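Local coordinates for cytoplasmic protein (Cryptococcus neoformans var. grubii serotype A, PDB 7LPO) that probably hydrolyses the beta-glucosidic bond of steryl glucosides, as a sterylglucosidase of glycoside hydrolase family 5, at residues A701-Y706 and R751-V756; Q144-R149 and M197-N202; L86-L91 and R129-W134. All coordinates share one frame; numbering follows the deposited sequence.

The three contacts lie in series along the chain without touching one another. Contact 3 joins two outer helices of the TIM barrel expected for family 5, and contact 2 joins two loops deeper in the molecule, its centre about 13 Å from that of the chain. Their centres are about 30 Å apart and their nearest atoms about 19 Å. Of the three, contact 2 is the one beside a bound ligand, consistent with a pocket: the side chain of Trp-199 comes within about 4 Å of a Tris molecule. Contact 1 belongs to the C-terminal beta domain; its centre is about 29 Å from that of contact 3 and about 49 Å from that of contact 2, far from the Tris.

Contact 1 of 3, residues A701-Y706 and R751-V756; sequences ANEQVY and RWWYPV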
loop_
_atom_site.group_PDB
_atom_site.type_symbol
_atom_site.label_atom_id
_atom_site.label_comp_id
_atom_site.label_asym_id
_atom_site.label_seq_id
_atom_site.Cartn_x
_atom_site.Cartn_y
_atom_site.Cartn_z
ATOM N N ALA A 701 -12.052 -26.101 -22.358
ATOM C CA ALA A 701 -13.151 -26.367 -21.440
ATOM C C ALA A 701 -13.454 -27.857 -21.454
ATOM O O ALA A 701 -13.558 -28.462 -22.524
ATOM C CB ALA A 701 -14.410 -25.577 -21.822
ATOM N N ASN A 702 -13.590 -28.446 -20.272
ATOM C CA ASN A 702 -13.991 -29.843 -20.158
ATOM C C ASN A 702 -14.504 -30.066 -18.740
ATOM O O ASN A 702 -14.766 -29.110 -18.001
ATOM C CB ASN A 702 -12.840 -30.786 -20.529
ATOM C CG ASN A 702 -11.611 -30.582 -19.673
ATOM O OD1 ASN A 702 -11.680 -30.601 -18.446
ATOM N ND2 ASN A 702 -10.469 -30.400 -20.324
ATOM N N GLU A 703 -14.664 -31.338 -18.367
ATOM C CA GLU A 703 -15.261 -31.671 -17.080
ATOM C C GLU A 703 -14.363 -31.296 -15.916
ATOM O O GLU A 703 -14.848 -31.160 -14.788
ATOM C CB GLU A 703 -15.576 -33.166 -17.017
ATOM C CG GLU A 703 -16.528 -33.652 -18.094
ATOM C CD GLU A 703 -17.654 -32.667 -18.370
ATOM O OE1 GLU A 703 -18.564 -32.543 -17.521
ATOM O OE2 GLU A 703 -17.626 -32.008 -19.435
ATOM N N GLN A 704 -13.066 -31.150 -16.159
ATOM C CA GLN A 704 -12.118 -30.779 -15.128
ATOM C C GLN A 704 -11.655 -29.335 -15.247
ATOM O O GLN A 704 -10.974 -28.846 -14.340
ATOM C CB GLN A 704 -10.897 -31.713 -15.179
ATOM C CG GLN A 704 -11.028 -32.986 -14.347
ATOM C CD GLN A 704 -12.106 -33.918 -14.865
ATOM O OE1 GLN A 704 -12.921 -34.431 -14.090
ATOM N NE2 GLN A 704 -12.119 -34.147 -16.182
ATOM N N VAL A 705 -11.999 -28.647 -16.339
ATOM C CA VAL A 705 -11.570 -27.273 -16.597
ATOM C C VAL A 705 -12.831 -26.455 -16.839
ATOM O O VAL A 705 -13.402 -26.478 -17.934
ATOM C CB VAL A 705 -10.604 -27.174 -17.782
ATOM C CG1 VAL A 705 -10.130 -25.745 -17.970
ATOM C CG2 VAL A 705 -9.421 -28.113 -17.556
ATOM N N TYR A 706 -13.257 -25.717 -15.819
ATOM C CA TYR A 706 -14.511 -24.988 -15.833
ATOM C C TYR A 706 -14.320 -23.682 -15.073
ATOM O O TYR A 706 -13.288 -23.440 -14.441
ATOM C CB TYR A 706 -15.623 -25.827 -15.194
ATOM C CG TYR A 706 -15.152 -26.418 -13.903
ATOM C CD1 TYR A 706 -15.222 -25.691 -12.729
ATOM C CD2 TYR A 706 -14.571 -27.680 -13.862
ATOM C CE1 TYR A 706 -14.757 -26.206 -11.541
ATOM C CE2 TYR A 706 -14.093 -28.210 -12.667
ATOM C CZ TYR A 706 -14.195 -27.466 -11.513
ATOM O OH TYR A 706 -13.733 -27.958 -10.317
ATOM N N ARG A 751 -19.915 -23.697 -9.805
ATOM C CA ARG A 751 -19.111 -24.287 -10.868
ATOM C C ARG A 751 -19.920 -24.251 -12.150
ATOM O O ARG A 751 -21.089 -24.639 -12.154
ATOM C CB ARG A 751 -18.705 -25.721 -10.525
ATOM C CG ARG A 751 -17.798 -25.802 -9.313
ATOM C CD ARG A 751 -17.161 -27.176 -9.156
ATOM N NE ARG A 751 -16.163 -27.167 -8.085
ATOM C CZ ARG A 751 -16.431 -27.448 -6.811
ATOM N NH1 ARG A 751 -17.665 -27.775 -6.444
ATOM N NH2 ARG A 751 -15.466 -27.409 -5.901
ATOM N N TRP A 752 -19.296 -23.795 -13.234
ATOM C CA TRP A 752 -19.996 -23.454 -14.468
ATOM C C TRP A 752 -19.260 -24.068 -15.653
ATOM O O TRP A 752 -18.195 -23.582 -16.056
ATOM C CB TRP A 752 -20.106 -21.938 -14.596
ATOM C CG TRP A 752 -20.913 -21.461 -15.756
ATOM C CD1 TRP A 752 -21.825 -22.176 -16.478
ATOM C CD2 TRP A 752 -20.888 -20.150 -16.330
ATOM N NE1 TRP A 752 -22.365 -21.391 -17.467
ATOM C CE2 TRP A 752 -21.802 -20.144 -17.399
ATOM C CE3 TRP A 752 -20.177 -18.983 -16.047
ATOM C CZ2 TRP A 752 -22.028 -19.018 -18.174
ATOM C CZ3 TRP A 752 -20.401 -17.871 -16.820
ATOM C CH2 TRP A 752 -21.320 -17.891 -17.867
ATOM N N TRP A 753 -19.818 -25.150 -16.191
ATOM C CA TRP A 753 -19.292 -25.800 -17.382
ATOM C C TRP A 753 -20.018 -25.269 -18.608
ATOM O O TRP A 753 -21.239 -25.075 -18.579
ATOM C CB TRP A 753 -19.480 -27.319 -17.334
ATOM C CG TRP A 753 -18.779 -28.049 -16.231
ATOM C CD1 TRP A 753 -17.610 -28.739 -16.325
ATOM C CD2 TRP A 753 -19.226 -28.201 -14.885
ATOM N NE1 TRP A 753 -17.292 -29.305 -15.117
ATOM C CE2 TRP A 753 -18.268 -28.984 -14.212
ATOM C CE3 TRP A 753 -20.344 -27.749 -14.179
ATOM C CZ2 TRP A 753 -18.391 -29.317 -12.871
ATOM C CZ3 TRP A 753 -20.464 -28.084 -12.849
ATOM C CH2 TRP A 753 -19.500 -28.859 -12.210
ATOM N N TYR A 754 -19.277 -25.051 -19.692
ATOM C CA TYR A 754 -19.917 -24.675 -20.944
ATOM C C TYR A 754 -19.011 -25.056 -22.100
ATOM O O TYR A 754 -17.792 -25.144 -21.923
ATOM C CB TYR A 754 -20.247 -23.170 -20.996
ATOM C CG TYR A 754 -19.192 -22.231 -20.447
ATOM C CD1 TYR A 754 -17.994 -22.025 -21.117
ATOM C CD2 TYR A 754 -19.414 -21.525 -19.273
ATOM C CE1 TYR A 754 -17.031 -21.158 -20.609
ATOM C CE2 TYR A 754 -18.468 -20.660 -18.764
ATOM C CZ TYR A 754 -17.283 -20.476 -19.437
ATOM O OH TYR A 754 -16.352 -19.609 -18.919
ATOM N N PRO A 755 -19.573 -25.311 -23.280
ATOM C CA PRO A 755 -18.736 -25.526 -24.464
ATOM C C PRO A 755 -18.301 -24.209 -25.083
ATOM O O PRO A 755 -19.065 -23.242 -25.138
ATOM C CB PRO A 755 -19.662 -26.295 -25.413
ATOM C CG PRO A 755 -21.036 -25.792 -25.057
ATOM C CD PRO A 755 -21.006 -25.535 -23.562
ATOM N N VAL A 756 -17.066 -24.179 -25.570
ATOM C CA VAL A 756 -16.575 -22.994 -26.266
ATOM C C VAL A 756 -17.295 -22.909 -27.607
ATOM O O VAL A 756 -17.872 -23.909 -28.064
ATOM C CB VAL A 756 -15.048 -23.027 -26.436
ATOM C CG1 VAL A 756 -14.391 -23.419 -25.119
ATOM C CG2 VAL A 756 -14.648 -23.977 -27.550
#
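One face of the Trp-753 indole is covered by Tyr-706, whose CB stands 3.9 Å from the centroid of the five-membered ring and 17° off its normal, a CH-pi contact. Tyr-706 CG lies above the indole rim and the phenol runs on past the NE1 side; with the planes 43° apart the pair is oblique, Tyr-706 CD2 coming 3.4 Å from Trp-753 NE1. Trp-753 CZ2 lies over one face of the phenol, offset toward its rim. At the indole edge are two backbone carbonyls: Asn-702 O is 3.3 Å from Trp-753 CD1, and Glu-703 O accepts a nearly straight hydrogen bond from Trp-753 NE1 (3.1 Å, 172°), the donor standing above the carbonyl plane. An Asx turn, Asn-702 OD1 taking the N-H of Gln-704, shapes this loop before strand 707-710, which pairs antiparallel with 749-753 in the C-terminal beta domain. Arg-742 adds a cation-pi contact to the indole and a salt bridge to Glu-703. Arg-751 CD is 3.5 Å from Tyr-706 CE1; its NE bonds weakly to Tyr-706 OH, while Gln-746 and Asp-646 hold its guanidinium. Ala-701 CB lies 3.4 Å from Tyr-754 O and 3.9 Å from Val-756 CG1.

Contact 2 of 3, residues Q144-R149 and M197-N202; sequences QDVWSR and MIWGTN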
loop_
_atom_site.group_PDB
_atom_site.type_symbol
_atom_site.label_atom_id
_atom_site.label_comp_id
_atom_site.label_asym_id
_atom_site.label_seq_id
_atom_site.Cartn_x
_atom_site.Cartn_y
_atom_site.Cartn_z
ATOM N N GLN A 144 6.907 0.765 3.804
ATOM C CA GLN A 144 7.342 1.975 4.478
ATOM C C GLN A 144 6.285 3.052 4.262
ATOM O O GLN A 144 5.509 3.017 3.301
ATOM C CB GLN A 144 8.722 2.440 3.971
ATOM C CG GLN A 144 8.720 3.035 2.570
ATOM C CD GLN A 144 8.267 4.488 2.531
ATOM O OE1 GLN A 144 8.520 5.253 3.451
ATOM N NE2 GLN A 144 7.604 4.869 1.456
ATOM N N ASP A 145 6.270 4.012 5.179
ATOM C CA ASP A 145 5.478 5.224 5.056
ATOM C C ASP A 145 6.345 6.358 5.572
ATOM O O ASP A 145 6.868 6.272 6.685
ATOM C CB ASP A 145 4.171 5.142 5.852
ATOM C CG ASP A 145 3.275 4.029 5.384
ATOM O OD1 ASP A 145 2.627 4.200 4.322
ATOM O OD2 ASP A 145 3.216 2.985 6.075
ATOM N N VAL A 146 6.510 7.397 4.757
ATOM C CA VAL A 146 7.337 8.562 5.066
ATOM C C VAL A 146 8.644 8.141 5.726
ATOM O O VAL A 146 9.057 8.700 6.751
ATOM C CB VAL A 146 6.561 9.587 5.917
ATOM C CG1 VAL A 146 5.425 10.177 5.084
ATOM C CG2 VAL A 146 5.995 8.980 7.170
ATOM N N TRP A 147 9.293 7.161 5.093
ATOM C CA TRP A 147 10.624 6.631 5.382
ATOM C C TRP A 147 10.679 5.693 6.582
ATOM O O TRP A 147 11.231 4.592 6.461
ATOM C CB TRP A 147 11.656 7.745 5.592
ATOM C CG TRP A 147 13.048 7.177 5.810
ATOM C CD1 TRP A 147 13.742 7.147 6.977
ATOM C CD2 TRP A 147 13.876 6.520 4.839
ATOM N NE1 TRP A 147 14.950 6.520 6.799
ATOM C CE2 TRP A 147 15.057 6.125 5.495
ATOM C CE3 TRP A 147 13.725 6.218 3.481
ATOM C CZ2 TRP A 147 16.088 5.456 4.839
ATOM C CZ3 TRP A 147 14.751 5.567 2.829
ATOM C CH2 TRP A 147 15.920 5.189 3.508
ATOM N N SER A 148 10.137 6.105 7.729
ATOM C CA SER A 148 10.284 5.310 8.946
ATOM C C SER A 148 9.325 5.793 10.022
ATOM O O SER A 148 8.787 6.896 9.940
ATOM C CB SER A 148 11.718 5.380 9.484
ATOM O OG SER A 148 12.042 6.709 9.853
ATOM N N ARG A 149 9.140 4.957 11.051
ATOM C CA ARG A 149 8.376 5.383 12.228
ATOM C C ARG A 149 8.961 6.653 12.840
ATOM O O ARG A 149 8.226 7.521 13.324
ATOM C CB ARG A 149 8.365 4.289 13.297
ATOM C CG ARG A 149 7.637 3.021 12.943
ATOM C CD ARG A 149 7.470 2.125 14.172
ATOM N NE ARG A 149 8.746 1.674 14.743
ATOM C CZ ARG A 149 9.063 1.746 16.035
ATOM N NH1 ARG A 149 8.214 2.262 16.909
ATOM N NH2 ARG A 149 10.237 1.297 16.458
ATOM N N MET A 197 -4.872 12.451 8.790
ATOM C CA MET A 197 -4.086 12.206 7.585
ATOM C C MET A 197 -2.933 13.184 7.430
ATOM O O MET A 197 -2.368 13.313 6.335
ATOM C CB MET A 197 -4.972 12.262 6.339
ATOM C CG MET A 197 -6.006 11.138 6.224
ATOM S SD MET A 197 -5.422 9.502 6.736
ATOM C CE MET A 197 -4.917 8.801 5.212
ATOM N N ILE A 198 -2.561 13.897 8.494
ATOM C CA ILE A 198 -1.441 14.814 8.357
ATOM C C ILE A 198 -0.129 14.052 8.228
ATOM O O ILE A 198 0.863 14.613 7.751
ATOM C CB ILE A 198 -1.398 15.806 9.532
ATOM C CG1 ILE A 198 -0.535 17.016 9.159
ATOM C CG2 ILE A 198 -0.876 15.148 10.775
ATOM C CD1 ILE A 198 -0.640 18.171 10.151
ATOM N N TRP A 199 -0.103 12.772 8.612
ATOM C CA TRP A 199 1.142 12.015 8.553
ATOM C C TRP A 199 1.731 12.046 7.152
ATOM O O TRP A 199 2.961 11.984 6.987
ATOM C CB TRP A 199 0.907 10.570 9.012
ATOM C CG TRP A 199 0.072 9.761 8.065
ATOM C CD1 TRP A 199 -1.269 9.515 8.155
ATOM C CD2 TRP A 199 0.524 9.088 6.888
ATOM N NE1 TRP A 199 -1.682 8.734 7.094
ATOM C CE2 TRP A 199 -0.597 8.462 6.305
ATOM C CE3 TRP A 199 1.772 8.953 6.267
ATOM C CZ2 TRP A 199 -0.512 7.732 5.132
ATOM C CZ3 TRP A 199 1.853 8.216 5.102
ATOM C CH2 TRP A 199 0.717 7.615 4.550
ATOM N N GLY A 200 0.873 12.157 6.134
ATOM C CA GLY A 200 1.329 12.094 4.758
ATOM C C GLY A 200 2.124 13.310 4.324
ATOM O O GLY A 200 2.942 13.214 3.400
ATOM N N THR A 201 1.905 14.457 4.969
ATOM C CA THR A 201 2.676 15.661 4.658
ATOM C C THR A 201 4.147 15.539 5.045
ATOM O O THR A 201 4.959 16.386 4.642
ATOM C CB THR A 201 2.074 16.896 5.357
ATOM O OG1 THR A 201 2.262 16.819 6.780
ATOM C CG2 THR A 201 0.588 17.021 5.044
ATOM N N ASN A 202 4.512 14.519 5.823
ATOM C CA ASN A 202 5.920 14.324 6.141
ATOM C C ASN A 202 6.752 14.152 4.880
ATOM O O ASN A 202 7.923 14.530 4.863
ATOM C CB ASN A 202 6.078 13.137 7.091
ATOM C CG ASN A 202 5.772 13.519 8.545
ATOM O OD1 ASN A 202 6.306 14.490 9.064
ATOM N ND2 ASN A 202 4.900 12.776 9.182
#
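Val-146 and Trp-199 meet where the loop following barrel strand 137-143 packs on a 3-10 segment leading toward helix 206-221. The valine does most of the touching through one methyl: Val-146 CG1 lies 3.6 Å from Asn-202 CB and equally 3.6 Å from the backbone Trp-199 O. That methyl also reaches the indole at its edge, near the ring plane, 4.0 Å from Trp-199 CE3. With chi1 at -67°, CG1 is anti to the carbonyl carbon of Val-146 and faces the 3-10 turn. In a family 5 TIM barrel, loops at the C-terminal ends of the parallel strands surround the active-site pocket, consistent with the bound Tris about 4 Å from the Trp-199 side chain. Asp-145 meets the far end of the same indole, its CB 3.9 Å from Trp-199 CZ3 and its OD1 3.9 Å from Trp-199 CH2; carboxylate and ring planes are 80° apart, and the approach is oblique. No hydrogen bond joins the two segments. Instead, Asp-145 OD2 is gripped by His-143, Lys-48 and Ser-154, and the amide of Asn-202 is fixed through OD1 by Tyr-178 N, with a weak ND2 bond back to Trp-199 O.

Contact 3 of 3, residues L86-L91 and R129-W134; sequences LHLARL and RKCKEW
Leu-88 and Ala-89 together cover one face of the Trp-134 indole. Leu-88 CB sits 3.9 Å from the centroid of the five-membered ring and 14° off its normal, which meets the geometry of a CH-pi contact. Ala-89 sits above the rim of the six-membered ring, its CB 3.4 Å from Trp-134 CH2 and its CA 3.7 Å from Trp-134 CZ3. The leucine then reaches past the indole toward the other helix, and its two methyls divide the work. Leu-88 CD1 touches both Trp-134 CD1, at 3.6 Å, and Lys-130 CB, at 4.0 Å, while Leu-88 CD2 faces the sulfur of Cys-131, SG, at 4.2 Å. These residues join helix 83-93 to the C-terminal end of helix 118-133, consistent with two outer helices of a family 5 TIM barrel, preceding strands 98-104 and 137-143, which pair in parallel. Trp-134 follows directly on the second helix, and a chi1 of -78° puts its CG beside the backbone N and lays the ring against helix 83-93. The indole is secured from one residue before 86-91, where Asp-85 OD1 accepts from Trp-134 NE1. Outside the two segments, too, lies the polar partner of Lys-130: its NZ forms a salt bridge with Asp-85 OD1, the chain starting toward 86-91 and then leading away. On the inner side, Leu-99 of strand 98-104 backs Cys-131 and also Leu-91.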
loop_
_atom_site.group_PDB
_atom_site.type_symbol
_atom_site.label_atom_id
_atom_site.label_comp_id
_atom_site.label_asym_id
_atom_site.label_seq_id
_atom_site.Cartn_x
_atom_site.Cartn_y
_atom_site.Cartn_z
ATOM N N LEU A 86 -7.980 -18.642 13.161
ATOM C CA LEU A 86 -9.319 -18.069 13.093
ATOM C C LEU A 86 -9.358 -16.880 12.142
ATOM O O LEU A 86 -10.320 -16.714 11.387
ATOM C CB LEU A 86 -9.776 -17.660 14.489
ATOM C CG LEU A 86 -11.260 -17.335 14.636
ATOM C CD1 LEU A 86 -12.150 -18.417 14.043
ATOM C CD2 LEU A 86 -11.611 -17.118 16.116
ATOM N N HIS A 87 -8.310 -16.050 12.151
ATOM C CA HIS A 87 -8.263 -14.913 11.239
ATOM C C HIS A 87 -8.179 -15.373 9.790
ATOM O O HIS A 87 -8.903 -14.866 8.925
ATOM C CB HIS A 87 -7.079 -14.022 11.583
ATOM C CG HIS A 87 -7.245 -13.271 12.865
ATOM N ND1 HIS A 87 -8.258 -12.361 13.069
ATOM C CD2 HIS A 87 -6.523 -13.294 14.008
ATOM C CE1 HIS A 87 -8.153 -11.854 14.282
ATOM N NE2 HIS A 87 -7.101 -12.395 14.870
ATOM N N LEU A 88 -7.300 -16.337 9.502
ATOM C CA LEU A 88 -7.185 -16.827 8.134
ATOM C C LEU A 88 -8.470 -17.519 7.699
ATOM O O LEU A 88 -8.894 -17.387 6.547
ATOM C CB LEU A 88 -5.987 -17.768 8.003
ATOM C CG LEU A 88 -4.620 -17.120 8.247
ATOM C CD1 LEU A 88 -3.504 -18.164 8.372
ATOM C CD2 LEU A 88 -4.264 -16.140 7.136
ATOM N N ALA A 89 -9.110 -18.256 8.605
ATOM C CA ALA A 89 -10.389 -18.874 8.278
ATOM C C ALA A 89 -11.403 -17.819 7.872
ATOM O O ALA A 89 -12.131 -17.989 6.887
ATOM C CB ALA A 89 -10.908 -19.678 9.470
ATOM N N ARG A 90 -11.463 -16.723 8.627
ATOM C CA ARG A 90 -12.396 -15.653 8.305
ATOM C C ARG A 90 -12.110 -15.098 6.919
ATOM O O ARG A 90 -13.016 -14.952 6.093
ATOM C CB ARG A 90 -12.302 -14.561 9.367
ATOM C CG ARG A 90 -13.338 -13.448 9.234
ATOM C CD ARG A 90 -13.255 -12.477 10.433
ATOM N NE ARG A 90 -13.627 -13.115 11.699
ATOM C CZ ARG A 90 -12.794 -13.344 12.711
ATOM N NH1 ARG A 90 -11.514 -12.988 12.640
ATOM N NH2 ARG A 90 -13.251 -13.921 13.810
ATOM N N LEU A 91 -10.845 -14.793 6.638
ATOM C CA LEU A 91 -10.501 -14.234 5.338
ATOM C C LEU A 91 -10.851 -15.205 4.216
ATOM O O LEU A 91 -11.382 -14.801 3.175
ATOM C CB LEU A 91 -9.018 -13.878 5.304
ATOM C CG LEU A 91 -8.568 -12.827 6.314
ATOM C CD1 LEU A 91 -7.052 -12.643 6.307
ATOM C CD2 LEU A 91 -9.260 -11.488 6.038
ATOM N N ARG A 129 3.721 -20.295 6.091
ATOM C CA ARG A 129 3.322 -21.697 6.031
ATOM C C ARG A 129 1.840 -21.870 6.343
ATOM O O ARG A 129 1.147 -22.650 5.680
ATOM C CB ARG A 129 4.170 -22.527 6.994
ATOM C CG ARG A 129 5.569 -22.816 6.472
ATOM C CD ARG A 129 6.112 -24.110 7.051
ATOM N NE ARG A 129 7.557 -24.058 7.243
ATOM C CZ ARG A 129 8.449 -24.336 6.298
ATOM N NH1 ARG A 129 8.045 -24.688 5.077
ATOM N NH2 ARG A 129 9.747 -24.264 6.575
ATOM N N LYS A 130 1.336 -21.158 7.354
ATOM C CA LYS A 130 -0.091 -21.232 7.664
ATOM C C LYS A 130 -0.936 -20.640 6.542
ATOM O O LYS A 130 -2.005 -21.172 6.219
ATOM C CB LYS A 130 -0.386 -20.522 8.982
ATOM C CG LYS A 130 -0.023 -21.342 10.204
ATOM C CD LYS A 130 -0.614 -20.758 11.477
ATOM C CE LYS A 130 -0.743 -21.818 12.562
ATOM N NZ LYS A 130 -1.644 -22.938 12.155
ATOM N N CYS A 131 -0.488 -19.536 5.936
ATOM C CA CYS A 131 -1.200 -19.015 4.770
ATOM C C CYS A 131 -1.306 -20.077 3.683
ATOM O O CYS A 131 -2.349 -20.218 3.036
ATOM C CB CYS A 131 -0.503 -17.771 4.227
ATOM S SG CYS A 131 -0.437 -16.405 5.418
ATOM N N LYS A 132 -0.236 -20.845 3.477
ATOM C CA LYS A 132 -0.264 -21.887 2.455
ATOM C C LYS A 132 -1.241 -22.996 2.822
ATOM O O LYS A 132 -1.984 -23.487 1.965
ATOM C CB LYS A 132 1.140 -22.453 2.257
ATOM C CG LYS A 132 1.261 -23.477 1.143
ATOM C CD LYS A 132 2.661 -24.072 1.129
ATOM C CE LYS A 132 2.757 -25.233 0.155
ATOM N NZ LYS A 132 3.806 -26.199 0.598
ATOM N N GLU A 133 -1.257 -23.399 4.093
ATOM C CA GLU A 133 -2.200 -24.421 4.531
ATOM C C GLU A 133 -3.635 -23.999 4.252
ATOM O O GLU A 133 -4.481 -24.836 3.920
ATOM C CB GLU A 133 -2.013 -24.708 6.021
ATOM C CG GLU A 133 -0.836 -25.608 6.341
ATOM C CD GLU A 133 -0.362 -25.457 7.777
ATOM O OE1 GLU A 133 0.872 -25.396 7.998
ATOM O OE2 GLU A 133 -1.223 -25.392 8.686
ATOM N N TRP A 134 -3.932 -22.710 4.381
ATOM C CA TRP A 134 -5.277 -22.209 4.129
ATOM C C TRP A 134 -5.530 -21.869 2.666
ATOM O O TRP A 134 -6.615 -21.382 2.338
ATOM C CB TRP A 134 -5.543 -20.978 4.993
ATOM C CG TRP A 134 -5.851 -21.323 6.408
ATOM C CD1 TRP A 134 -4.977 -21.342 7.449
ATOM C CD2 TRP A 134 -7.125 -21.706 6.943
ATOM N NE1 TRP A 134 -5.624 -21.719 8.603
ATOM C CE2 TRP A 134 -6.946 -21.938 8.319
ATOM C CE3 TRP A 134 -8.399 -21.867 6.394
ATOM C CZ2 TRP A 134 -7.989 -22.333 9.150
ATOM C CZ3 TRP A 134 -9.432 -22.250 7.220
ATOM C CH2 TRP A 134 -9.223 -22.483 8.583
#